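Local coordinates for protein putative glycosidase ph117-related (Bacteroides thetaiotaomicron, PDB 5A7V) that probably acts on beta-linked mannosides as a glycoside hydrolase family 130 enzyme, and binds mannose in its pocket, at residues V353-C365 and K369-A381. Sequence-based numbering, arbitrary orientation.
Sequences VYYKDKWYLYYGC and KVGMAIYNPKKPA
Lys369 opens the returning strand with two backbone hydrogen bonds to Cys365, its N giving to Cys365 O and its O taking from Cys365 N. Gly371 repeats this pair of hydrogen bonds with Tyr363 and meets that tyrosine's ring as well: its CG sits between the backbone N and the carbonyl carbon (chi1 55°), which lays the ring over the glycine, whose CA stands 4.0 Å from the ring centroid in a CH-pi contact. Gly371 O lies over the same ring, 3.4 Å from Tyr363 CD1, while Cys365 SG comes within 3.5 Å of Gly371 N. Tyr363 OH is hydrogen-bonded to Glu337 OE2. On the other face Met372 runs alongside two rings, its CB 3.5 Å from Tyr362 CE1; bends at chi2 and chi3 carry its methyl CE to 3.7 Å from Tyr360 CD2. Ala373 pairs with Leu361, and Ile374 lays CG1 and CD1 against the Tyr360 ring, CD1 reaching CE2 at 3.7 Å. Tyr375 makes two backbone hydrogen bonds with Trp359, whose five-membered ring meets the Tyr375 ring rim to rim, planes 7° apart. Past the strand, the Asn376 amide crosses the aliphatic chain of Lys358, and its OD1 accepts from Lys378 N, an Asx turn; a water donates to both this OD1 and Asp357 O. Lys378 NZ ends 3.8 Å from Asp357 OD2, a long salt bridge at the exposed end. Together these contacts zip up an antiparallel beta hairpin, its outer edge continued by Val370 backbone hydrogen bonds to Val51 and Ile52, consistent with a blade of the five-bladed beta-propeller of family GH130, with Gly364 near the bound alpha-D-mannopyranose.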
# COMPACT_ATOMS: atom_id res chain seq x y z
N VAL A 353 7.56 -7.84 2.83
CA VAL A 353 8.54 -8.80 2.26
C VAL A 353 8.70 -9.93 3.26
O VAL A 353 8.92 -9.70 4.44
CB VAL A 353 9.92 -8.17 1.94
CG1 VAL A 353 10.73 -9.12 1.06
CG2 VAL A 353 9.79 -6.83 1.25
N TYR A 354 8.62 -11.18 2.78
CA TYR A 354 8.95 -12.36 3.56
C TYR A 354 10.44 -12.58 3.33
O TYR A 354 10.85 -12.90 2.20
CB TYR A 354 8.11 -13.57 3.12
CG TYR A 354 8.33 -14.77 4.00
CD1 TYR A 354 8.07 -14.73 5.37
CD2 TYR A 354 8.78 -15.98 3.48
CE1 TYR A 354 8.27 -15.83 6.18
CE2 TYR A 354 9.00 -17.09 4.28
CZ TYR A 354 8.75 -17.02 5.64
OH TYR A 354 8.99 -18.12 6.41
N TYR A 355 11.23 -12.39 4.36
CA TYR A 355 12.68 -12.31 4.25
C TYR A 355 13.31 -12.81 5.53
O TYR A 355 12.84 -12.45 6.61
CB TYR A 355 13.08 -10.86 4.00
CG TYR A 355 14.56 -10.58 3.74
CD1 TYR A 355 15.16 -11.02 2.59
CD2 TYR A 355 15.30 -9.78 4.59
CE1 TYR A 355 16.49 -10.73 2.30
CE2 TYR A 355 16.61 -9.44 4.30
CZ TYR A 355 17.21 -9.93 3.16
OH TYR A 355 18.50 -9.60 2.88
N LYS A 356 14.33 -13.66 5.44
CA LYS A 356 14.93 -14.23 6.65
C LYS A 356 13.89 -14.86 7.60
O LYS A 356 13.98 -14.77 8.83
CB LYS A 356 15.79 -13.17 7.37
CG LYS A 356 16.92 -12.68 6.50
CD LYS A 356 17.81 -11.71 7.25
CE LYS A 356 19.03 -11.33 6.42
NZ LYS A 356 19.94 -10.37 7.13
N ASP A 357 12.86 -15.48 7.00
CA ASP A 357 11.77 -16.15 7.73
C ASP A 357 10.91 -15.21 8.58
O ASP A 357 10.21 -15.71 9.47
CB ASP A 357 12.29 -17.36 8.52
CG ASP A 357 12.84 -18.46 7.64
OD1 ASP A 357 12.69 -18.48 6.41
OD2 ASP A 357 13.40 -19.38 8.22
N LYS A 358 10.92 -13.93 8.24
CA LYS A 358 10.09 -12.96 8.96
C LYS A 358 9.35 -12.10 7.95
O LYS A 358 9.70 -12.02 6.76
CB LYS A 358 10.97 -12.08 9.88
CG LYS A 358 11.75 -12.88 10.91
CD LYS A 358 12.68 -12.07 11.77
CE LYS A 358 13.76 -12.94 12.34
NZ LYS A 358 14.78 -13.31 11.28
N TRP A 359 8.32 -11.40 8.42
CA TRP A 359 7.57 -10.49 7.60
C TRP A 359 7.93 -9.05 7.90
O TRP A 359 7.67 -8.54 9.02
CB TRP A 359 6.07 -10.68 7.79
CG TRP A 359 5.52 -11.96 7.14
CD1 TRP A 359 5.17 -13.14 7.75
CD2 TRP A 359 5.23 -12.12 5.74
NE1 TRP A 359 4.67 -14.01 6.80
CE2 TRP A 359 4.68 -13.40 5.56
CE3 TRP A 359 5.33 -11.27 4.63
CZ2 TRP A 359 4.23 -13.85 4.32
CZ3 TRP A 359 4.91 -11.72 3.39
CH2 TRP A 359 4.37 -13.02 3.24
N TYR A 360 8.50 -8.35 6.93
CA TYR A 360 8.89 -6.95 7.01
C TYR A 360 7.80 -6.10 6.37
O TYR A 360 7.47 -6.28 5.21
CB TYR A 360 10.23 -6.72 6.30
CG TYR A 360 11.41 -7.35 6.99
CD1 TYR A 360 11.63 -8.72 6.97
CD2 TYR A 360 12.36 -6.58 7.65
CE1 TYR A 360 12.72 -9.28 7.64
CE2 TYR A 360 13.46 -7.15 8.27
CZ TYR A 360 13.63 -8.50 8.28
OH TYR A 360 14.74 -9.08 8.92
N LEU A 361 7.21 -5.19 7.17
CA LEU A 361 6.12 -4.31 6.76
C LEU A 361 6.65 -2.91 6.54
O LEU A 361 7.38 -2.40 7.42
CB LEU A 361 5.08 -4.30 7.89
CG LEU A 361 3.81 -3.48 7.65
CD1 LEU A 361 2.94 -4.04 6.56
CD2 LEU A 361 3.05 -3.41 8.95
N TYR A 362 6.28 -2.29 5.42
CA TYR A 362 6.71 -0.93 5.06
C TYR A 362 5.48 -0.07 4.88
O TYR A 362 4.49 -0.49 4.25
CB TYR A 362 7.59 -0.94 3.78
CG TYR A 362 8.91 -1.64 4.08
CD1 TYR A 362 9.96 -0.94 4.61
CD2 TYR A 362 9.09 -3.00 3.84
CE1 TYR A 362 11.15 -1.57 4.96
CE2 TYR A 362 10.25 -3.63 4.21
CZ TYR A 362 11.29 -2.92 4.79
OH TYR A 362 12.43 -3.58 5.19
N TYR A 363 5.52 1.13 5.47
CA TYR A 363 4.34 1.97 5.54
C TYR A 363 4.69 3.45 5.46
O TYR A 363 5.80 3.88 5.85
CB TYR A 363 3.51 1.65 6.80
CG TYR A 363 4.27 1.76 8.08
CD1 TYR A 363 5.00 0.72 8.60
CD2 TYR A 363 4.25 2.97 8.84
CE1 TYR A 363 5.71 0.85 9.81
CE2 TYR A 363 4.93 3.08 10.02
CZ TYR A 363 5.62 2.03 10.54
OH TYR A 363 6.30 2.11 11.74
N GLY A 364 3.74 4.24 4.96
CA GLY A 364 3.84 5.71 5.09
C GLY A 364 3.51 6.19 6.49
O GLY A 364 2.60 5.66 7.13
N CYS A 365 4.26 7.21 6.91
CA CYS A 365 4.06 7.84 8.22
C CYS A 365 3.53 9.25 7.99
O CYS A 365 4.32 10.15 7.63
CB CYS A 365 5.38 7.93 8.97
SG CYS A 365 6.16 6.31 9.32
N LYS A 369 7.07 10.37 5.99
CA LYS A 369 8.22 9.49 6.17
C LYS A 369 7.87 8.06 5.75
O LYS A 369 6.67 7.71 5.67
CB LYS A 369 8.76 9.51 7.63
CG LYS A 369 8.99 10.93 8.22
CD LYS A 369 10.19 11.57 7.59
CE LYS A 369 10.84 12.77 8.29
NZ LYS A 369 10.00 13.96 8.31
N VAL A 370 8.88 7.21 5.66
CA VAL A 370 8.68 5.76 5.54
C VAL A 370 9.10 5.08 6.84
O VAL A 370 10.22 5.32 7.35
CB VAL A 370 9.51 5.13 4.38
CG1 VAL A 370 9.34 3.61 4.34
CG2 VAL A 370 9.09 5.76 3.05
N GLY A 371 8.23 4.21 7.35
CA GLY A 371 8.53 3.40 8.52
C GLY A 371 8.51 1.93 8.17
O GLY A 371 7.95 1.51 7.13
N MET A 372 9.08 1.14 9.07
CA MET A 372 9.03 -0.31 8.96
C MET A 372 8.74 -0.97 10.30
O MET A 372 8.99 -0.37 11.39
CB MET A 372 10.27 -0.83 8.25
CG MET A 372 11.53 -0.68 8.98
SD MET A 372 11.85 -1.90 10.26
CE MET A 372 11.58 -3.41 9.47
N ALA A 373 8.28 -2.21 10.24
CA ALA A 373 8.09 -3.03 11.46
C ALA A 373 8.16 -4.52 11.06
O ALA A 373 7.97 -4.85 9.86
CB ALA A 373 6.74 -2.70 12.12
N ILE A 374 8.47 -5.39 12.01
CA ILE A 374 8.74 -6.82 11.73
C ILE A 374 7.78 -7.70 12.52
O ILE A 374 7.69 -7.58 13.75
CB ILE A 374 10.19 -7.21 12.06
CG1 ILE A 374 11.20 -6.31 11.36
CG2 ILE A 374 10.43 -8.69 11.69
CD1 ILE A 374 12.64 -6.54 11.79
N TYR A 375 7.11 -8.62 11.83
CA TYR A 375 6.37 -9.72 12.44
C TYR A 375 7.23 -10.97 12.29
O TYR A 375 7.52 -11.42 11.16
CB TYR A 375 5.01 -9.91 11.76
CG TYR A 375 4.33 -11.24 12.00
CD1 TYR A 375 4.23 -11.79 13.27
CD2 TYR A 375 3.80 -11.97 10.92
CE1 TYR A 375 3.60 -13.01 13.47
CE2 TYR A 375 3.18 -13.17 11.12
CZ TYR A 375 3.09 -13.72 12.36
OH TYR A 375 2.43 -14.90 12.51
N ASN A 376 7.68 -11.53 13.40
CA ASN A 376 8.47 -12.75 13.41
C ASN A 376 7.56 -13.90 13.86
O ASN A 376 7.24 -14.03 15.04
CB ASN A 376 9.66 -12.63 14.37
CG ASN A 376 10.52 -13.87 14.37
OD1 ASN A 376 10.17 -14.88 13.75
ND2 ASN A 376 11.63 -13.82 15.07
N PRO A 377 7.13 -14.77 12.92
CA PRO A 377 6.24 -15.88 13.34
C PRO A 377 6.82 -16.77 14.46
O PRO A 377 6.07 -17.35 15.22
CB PRO A 377 6.05 -16.67 12.03
CG PRO A 377 6.29 -15.67 10.94
CD PRO A 377 7.37 -14.77 11.45
N LYS A 378 8.15 -16.89 14.54
CA LYS A 378 8.83 -17.69 15.55
C LYS A 378 8.83 -17.00 16.92
O LYS A 378 8.99 -17.66 17.94
CB LYS A 378 10.27 -17.99 15.11
CG LYS A 378 10.28 -18.94 13.88
CD LYS A 378 11.71 -19.32 13.48
CE LYS A 378 11.82 -19.91 12.08
NZ LYS A 378 13.19 -20.47 11.83
N LYS A 379 8.67 -15.67 16.91
CA LYS A 379 8.72 -14.87 18.17
C LYS A 379 7.73 -13.70 18.04
O LYS A 379 8.13 -12.53 17.95
CB LYS A 379 10.14 -14.37 18.45
CG LYS A 379 11.20 -15.46 18.55
CD LYS A 379 12.57 -14.90 18.98
CE LYS A 379 13.62 -16.00 19.02
NZ LYS A 379 14.93 -15.40 19.40
N PRO A 380 6.42 -14.00 18.01
CA PRO A 380 5.50 -12.90 17.65
C PRO A 380 5.37 -11.82 18.70
O PRO A 380 5.22 -12.10 19.90
CB PRO A 380 4.15 -13.62 17.47
CG PRO A 380 4.48 -15.01 17.20
CD PRO A 380 5.71 -15.28 18.01
N ALA A 381 5.41 -10.57 18.25
CA ALA A 381 5.14 -9.43 19.14
C ALA A 381 3.65 -9.26 19.32
O ALA A 381 2.80 -9.87 18.64
CB ALA A 381 5.78 -8.19 18.55
O HOH W 1 11.35 -16.49 11.87